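Local coordinates for protein galactan 1,3-beta-galactosidase (Phanerochaete chrysosporium, PDB 7BYS) that probably hydrolyses beta-1,3-galactan from its chain end as a family 43 glycoside hydrolase and carries a calcium-binding carbohydrate-binding module, at residues A235-L247 and N252-L264. Numbering follows the deposited sequence.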
loop_
_atom_site.group_PDB
_atom_site.type_symbol
_atom_site.label_atom_id
_atom_site.label_comp_id
_atom_site.label_asym_id
_atom_site.label_seq_id
_atom_site.Cartn_x
_atom_site.Cartn_y
_atom_site.Cartn_z
ATOM N N ALA A 235 -11.011 -11.677 -5.771
ATOM C CA ALA A 235 -11.392 -10.885 -6.934
ATOM C C ALA A 235 -10.912 -9.442 -6.824
ATOM O O ALA A 235 -10.693 -8.781 -7.844
ATOM C CB ALA A 235 -12.909 -10.942 -7.149
ATOM N N THR A 236 -10.730 -8.940 -5.600
ATOM C CA THR A 236 -10.334 -7.545 -5.435
ATOM C C THR A 236 -8.847 -7.304 -5.651
ATOM O O THR A 236 -8.433 -6.142 -5.662
ATOM C CB THR A 236 -10.695 -6.994 -4.045
ATOM O OG1 THR A 236 -9.838 -7.565 -3.052
ATOM C CG2 THR A 236 -12.156 -7.254 -3.688
ATOM N N ARG A 237 -8.040 -8.357 -5.783
ATOM C CA ARG A 237 -6.599 -8.215 -5.977
ATOM C C ARG A 237 -5.989 -7.384 -4.847
ATOM O O ARG A 237 -5.334 -6.360 -5.063
ATOM C CB ARG A 237 -6.280 -7.640 -7.358
ATOM C CG ARG A 237 -7.020 -8.357 -8.486
ATOM C CD ARG A 237 -6.772 -7.721 -9.845
ATOM N NE ARG A 237 -7.290 -6.357 -9.883
ATOM C CZ ARG A 237 -6.998 -5.469 -10.827
ATOM N NH1 ARG A 237 -6.183 -5.785 -11.831
ATOM N NH2 ARG A 237 -7.502 -4.240 -10.749
ATOM N N THR A 238 -6.230 -7.859 -3.620
ATOM C CA THR A 238 -5.797 -7.178 -2.399
ATOM C C THR A 238 -6.357 -5.764 -2.335
ATOM O O THR A 238 -5.668 -4.815 -1.953
ATOM C CB THR A 238 -4.277 -7.209 -2.199
ATOM O OG1 THR A 238 -3.756 -8.454 -2.675
ATOM C CG2 THR A 238 -3.936 -7.118 -0.715
ATOM N N TRP A 239 -7.636 -5.624 -2.687
ATOM C CA TRP A 239 -8.261 -4.303 -2.733
ATOM C C TRP A 239 -7.425 -3.347 -3.581
ATOM O O TRP A 239 -7.220 -2.179 -3.235
ATOM C CB TRP A 239 -8.517 -3.757 -1.321
ATOM C CG TRP A 239 -9.505 -4.597 -0.554
ATOM C CD1 TRP A 239 -9.232 -5.454 0.469
ATOM C CD2 TRP A 239 -10.917 -4.692 -0.795
ATOM N NE1 TRP A 239 -10.388 -6.057 0.899
ATOM C CE2 TRP A 239 -11.439 -5.598 0.150
ATOM C CE3 TRP A 239 -11.792 -4.069 -1.691
ATOM C CZ2 TRP A 239 -12.799 -5.922 0.211
ATOM C CZ3 TRP A 239 -13.149 -4.383 -1.624
ATOM C CH2 TRP A 239 -13.635 -5.297 -0.678
ATOM N N TYR A 240 -6.939 -3.866 -4.710
ATOM C CA TYR A 240 -6.027 -3.166 -5.620
ATOM C C TYR A 240 -4.806 -2.597 -4.883
ATOM O O TYR A 240 -4.655 -1.386 -4.680
ATOM C CB TYR A 240 -6.761 -2.100 -6.442
ATOM C CG TYR A 240 -6.063 -1.709 -7.726
ATOM C CD1 TYR A 240 -4.671 -1.666 -7.833
ATOM C CD2 TYR A 240 -6.812 -1.378 -8.846
ATOM C CE1 TYR A 240 -4.050 -1.302 -9.042
ATOM C CE2 TYR A 240 -6.219 -1.031 -10.021
ATOM C CZ TYR A 240 -4.858 -0.983 -10.126
ATOM O OH TYR A 240 -4.322 -0.633 -11.331
ATOM N N SER A 241 -3.911 -3.510 -4.504
ATOM C CA SER A 241 -2.685 -3.102 -3.830
ATOM C C SER A 241 -1.686 -4.245 -3.877
ATOM O O SER A 241 -1.991 -5.358 -4.323
ATOM C CB SER A 241 -2.963 -2.640 -2.394
ATOM O OG SER A 241 -3.184 -3.748 -1.536
ATOM N N GLN A 242 -0.479 -3.946 -3.407
ATOM C CA GLN A 242 0.601 -4.917 -3.296
ATOM C C GLN A 242 1.327 -4.654 -1.989
ATOM O O GLN A 242 1.636 -3.500 -1.671
ATOM C CB GLN A 242 1.590 -4.780 -4.453
ATOM C CG GLN A 242 2.663 -5.862 -4.439
ATOM C CD GLN A 242 3.664 -5.713 -5.558
ATOM O OE1 GLN A 242 3.948 -4.609 -6.012
ATOM N NE2 GLN A 242 4.203 -6.840 -6.023
ATOM N N ASN A 243 1.601 -5.726 -1.244
ATOM C CA ASN A 243 2.240 -5.612 0.061
ATOM C C ASN A 243 3.518 -4.786 -0.014
ATOM O O ASN A 243 4.282 -4.871 -0.981
ATOM C CB ASN A 243 2.588 -7.012 0.562
ATOM C CG ASN A 243 2.959 -7.021 2.023
ATOM O OD1 ASN A 243 2.245 -6.465 2.852
ATOM N ND2 ASN A 243 4.067 -7.662 2.354
ATOM N N ALA A 244 3.753 -4.001 1.045
ATOM C CA ALA A 244 4.989 -3.230 1.199
ATOM C C ALA A 244 5.597 -3.446 2.582
ATOM O O ALA A 244 6.803 -3.706 2.705
ATOM C CB ALA A 244 4.762 -1.736 0.973
ATOM N N PHE A 245 4.781 -3.369 3.635
ATOM C CA PHE A 245 5.292 -3.512 4.992
ATOM C C PHE A 245 4.156 -3.954 5.896
ATOM O O PHE A 245 3.015 -3.504 5.731
ATOM C CB PHE A 245 5.907 -2.207 5.531
ATOM C CG PHE A 245 6.878 -2.437 6.659
ATOM C CD1 PHE A 245 8.212 -2.751 6.401
ATOM C CD2 PHE A 245 6.445 -2.390 7.980
ATOM C CE1 PHE A 245 9.101 -2.996 7.443
ATOM C CE2 PHE A 245 7.329 -2.636 9.023
ATOM C CZ PHE A 245 8.651 -2.936 8.753
ATOM N N ASP A 246 4.473 -4.809 6.860
ATOM C CA ASP A 246 3.467 -5.374 7.756
ATOM C C ASP A 246 3.903 -5.040 9.176
ATOM O O ASP A 246 4.855 -5.633 9.695
ATOM C CB ASP A 246 3.349 -6.862 7.483
ATOM C CG ASP A 246 3.187 -7.132 6.017
ATOM O OD1 ASP A 246 2.169 -6.638 5.457
ATOM O OD2 ASP A 246 4.093 -7.747 5.417
ATOM N N LEU A 247 3.238 -4.046 9.778
ATOM C CA LEU A 247 3.682 -3.477 11.049
ATOM C C LEU A 247 2.917 -4.115 12.196
ATOM O O LEU A 247 1.686 -4.182 12.140
ATOM C CB LEU A 247 3.419 -1.974 11.046
ATOM C CG LEU A 247 4.020 -1.248 12.248
ATOM C CD1 LEU A 247 5.522 -1.118 12.108
ATOM C CD2 LEU A 247 3.381 0.135 12.404
ATOM N N ASN A 252 -2.727 -7.459 16.711
ATOM C CA ASN A 252 -2.944 -7.509 15.272
ATOM C C ASN A 252 -1.761 -6.880 14.538
ATOM O O ASN A 252 -0.624 -6.941 15.010
ATOM C CB ASN A 252 -4.285 -6.856 14.924
ATOM C CG ASN A 252 -5.457 -7.507 15.660
ATOM O OD1 ASN A 252 -5.824 -8.647 15.382
ATOM N ND2 ASN A 252 -6.031 -6.783 16.619
ATOM N N ALA A 253 -2.016 -6.290 13.378
ATOM C CA ALA A 253 -0.967 -5.674 12.585
ATOM C C ALA A 253 -1.630 -4.686 11.637
ATOM O O ALA A 253 -2.859 -4.602 11.554
ATOM C CB ALA A 253 -0.184 -6.738 11.803
ATOM N N ILE A 254 -0.798 -3.933 10.920
ATOM C CA ILE A 254 -1.260 -3.061 9.850
ATOM C C ILE A 254 -0.662 -3.568 8.548
ATOM O O ILE A 254 0.566 -3.703 8.429
ATOM C CB ILE A 254 -0.845 -1.607 10.078
ATOM C CG1 ILE A 254 -1.400 -1.109 11.411
ATOM C CG2 ILE A 254 -1.328 -0.745 8.907
ATOM C CD1 ILE A 254 -0.917 0.256 11.783
ATOM N N TYR A 255 -1.527 -3.843 7.577
ATOM C CA TYR A 255 -1.102 -4.091 6.212
ATOM C C TYR A 255 -0.820 -2.750 5.549
ATOM O O TYR A 255 -1.716 -1.898 5.455
ATOM C CB TYR A 255 -2.220 -4.808 5.460
ATOM C CG TYR A 255 -1.987 -4.854 3.975
ATOM C CD1 TYR A 255 -1.174 -5.830 3.424
ATOM C CD2 TYR A 255 -2.571 -3.918 3.117
ATOM C CE1 TYR A 255 -0.935 -5.894 2.065
ATOM C CE2 TYR A 255 -2.328 -3.956 1.747
ATOM C CZ TYR A 255 -1.513 -4.950 1.228
ATOM O OH TYR A 255 -1.266 -5.008 -0.125
ATOM N N MET A 256 0.418 -2.533 5.112
ATOM C CA MET A 256 0.781 -1.328 4.370
ATOM C C MET A 256 1.148 -1.762 2.967
ATOM O O MET A 256 2.131 -2.480 2.776
ATOM C CB MET A 256 1.945 -0.578 5.009
ATOM C CG MET A 256 1.657 -0.146 6.418
ATOM S SD MET A 256 3.159 0.513 7.175
ATOM C CE MET A 256 2.482 1.260 8.662
ATOM N N GLY A 257 0.333 -1.355 1.995
ATOM C CA GLY A 257 0.556 -1.691 0.608
ATOM C C GLY A 257 0.657 -0.452 -0.268
ATOM O O GLY A 257 0.356 0.676 0.154
ATOM N N ASP A 258 1.079 -0.683 -1.505
ATOM C CA ASP A 258 1.143 0.342 -2.546
ATOM C C ASP A 258 0.097 0.041 -3.606
ATOM O O ASP A 258 -0.097 -1.119 -3.981
ATOM C CB ASP A 258 2.506 0.308 -3.256
ATOM C CG ASP A 258 3.654 0.721 -2.355
ATOM O OD1 ASP A 258 3.717 1.910 -1.990
ATOM O OD2 ASP A 258 4.483 -0.147 -2.024
ATOM N N ARG A 259 -0.563 1.086 -4.112
ATOM C CA ARG A 259 -1.368 0.975 -5.331
ATOM C C ARG A 259 -0.529 1.618 -6.428
ATOM O O ARG A 259 -0.492 2.845 -6.554
ATOM C CB ARG A 259 -2.728 1.656 -5.192
ATOM C CG ARG A 259 -3.522 1.645 -6.508
ATOM C CD ARG A 259 -4.952 2.124 -6.302
ATOM N NE ARG A 259 -5.646 1.219 -5.397
ATOM C CZ ARG A 259 -6.648 1.549 -4.593
ATOM N NH1 ARG A 259 -7.116 2.802 -4.553
ATOM N NH2 ARG A 259 -7.170 0.626 -3.801
ATOM N N TRP A 260 0.174 0.788 -7.193
ATOM C CA TRP A 260 1.089 1.295 -8.205
ATOM C C TRP A 260 0.302 1.821 -9.391
ATOM O O TRP A 260 -0.610 1.154 -9.896
ATOM C CB TRP A 260 2.007 0.171 -8.675
ATOM C CG TRP A 260 2.904 -0.357 -7.603
ATOM C CD1 TRP A 260 2.896 -1.615 -7.088
ATOM C CD2 TRP A 260 3.952 0.355 -6.931
ATOM N NE1 TRP A 260 3.861 -1.732 -6.120
ATOM C CE2 TRP A 260 4.534 -0.542 -6.012
ATOM C CE3 TRP A 260 4.462 1.656 -7.022
ATOM C CZ2 TRP A 260 5.593 -0.182 -5.180
ATOM C CZ3 TRP A 260 5.521 2.013 -6.199
ATOM C CH2 TRP A 260 6.076 1.094 -5.291
ATOM N N ARG A 261 0.667 3.010 -9.853
ATOM C CA ARG A 261 0.032 3.618 -11.019
ATOM C C ARG A 261 1.126 3.849 -12.053
ATOM O O ARG A 261 1.767 4.909 -12.058
ATOM C CB ARG A 261 -0.641 4.921 -10.616
ATOM C CG ARG A 261 -1.531 5.440 -11.700
ATOM C CD ARG A 261 -2.304 6.609 -11.225
ATOM N NE ARG A 261 -3.133 7.113 -12.307
ATOM C CZ ARG A 261 -4.004 8.093 -12.148
ATOM N NH1 ARG A 261 -4.139 8.648 -10.953
ATOM N NH2 ARG A 261 -4.733 8.510 -13.176
ATOM N N PRO A 262 1.386 2.876 -12.939
ATOM C CA PRO A 262 2.555 2.988 -13.837
ATOM C C PRO A 262 2.596 4.240 -14.701
ATOM O O PRO A 262 3.692 4.756 -14.947
ATOM C CB PRO A 262 2.478 1.714 -14.692
ATOM C CG PRO A 262 1.692 0.760 -13.879
ATOM C CD PRO A 262 0.707 1.576 -13.074
ATOM N N SER A 263 1.450 4.758 -15.142
ATOM C CA SER A 263 1.446 5.940 -15.998
ATOM C C SER A 263 1.585 7.247 -15.225
ATOM O O SER A 263 1.741 8.303 -15.846
ATOM C CB SER A 263 0.182 5.983 -16.860
ATOM O OG SER A 263 -0.950 5.546 -16.131
ATOM N N LEU A 264 1.545 7.206 -13.894
ATOM C CA LEU A 264 1.654 8.390 -13.059
ATOM C C LEU A 264 2.194 7.917 -11.708
ATOM O O LEU A 264 1.510 7.962 -10.673
ATOM C CB LEU A 264 0.300 9.087 -12.918
ATOM C CG LEU A 264 0.322 10.563 -12.518
ATOM C CD1 LEU A 264 0.990 11.419 -13.585
ATOM C CD2 LEU A 264 -1.091 11.052 -12.239
HETATM O O HOH W 1 -2.925 1.732 -10.956
HETATM O O HOH W 2 4.180 -2.663 -3.014
#
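Arg259 grips the turn ahead of a beta hairpin with two N-H groups: Arg259 NE donates to Tyr240 O on a lone pair in the carbonyl plane (159° at the hydrogen), and Arg259 NH2 to Trp239 O (2.9 Å). Both oxygens lie at the guanidinium edge; CD lies over one face of the Tyr240 ring, and a bend at chi3 turns the guanidinium from there toward the two carbonyls. The hairpin, strands 242-249 and 252-259, belongs to an antiparallel sheet of the GH43 five-bladed beta-propeller, continued by strand 269-276. Tyr255 OH donates to Ser241 OG (2.7 Å), which in turn donates to Thr238 O, a short buried hydrogen-bond chain tying turn to strand. With CG anti to the backbone N (chi1 168°), the Tyr255 ring lies alongside Asp246 and sends its hydroxyl to Ser241; Thr238 CG2 touches that hydroxyl end and Asn243 OD1 approaches Tyr255 CE1 at 3.3 Å. Asn243 ND2 donates to the syn lone pair of Asp246 OD2 and to Ala188 O.

Gln242, which binds galactose in a complex of this enzyme but has none here, sits beside Arg82 and Asp137. Trp260 NE1 donates to Gln242 OE1 (2.9 Å) in the amide's carbonyl plane, with amide and indole nearly perpendicular (89°). Gln242 NE2 donates to Ser203 OG, so both ends of the amide are fixed. A water bridges Gln242 O and Asp258 OD2, the latter also receiving Gly21 N.

Gln242 and Asp258 exchange two backbone bonds; beyond them a classic bulge sets Ala244 and Phe245 both against Met256, whose O accepts from each N. From there pairing is regular, Asp246 opposite Tyr255, then Leu247 and Ile254 exchanging two bonds. The extended Met256 chain passes SD by Phe245 CB and lays CE 4.0 Å from Leu247 CD2.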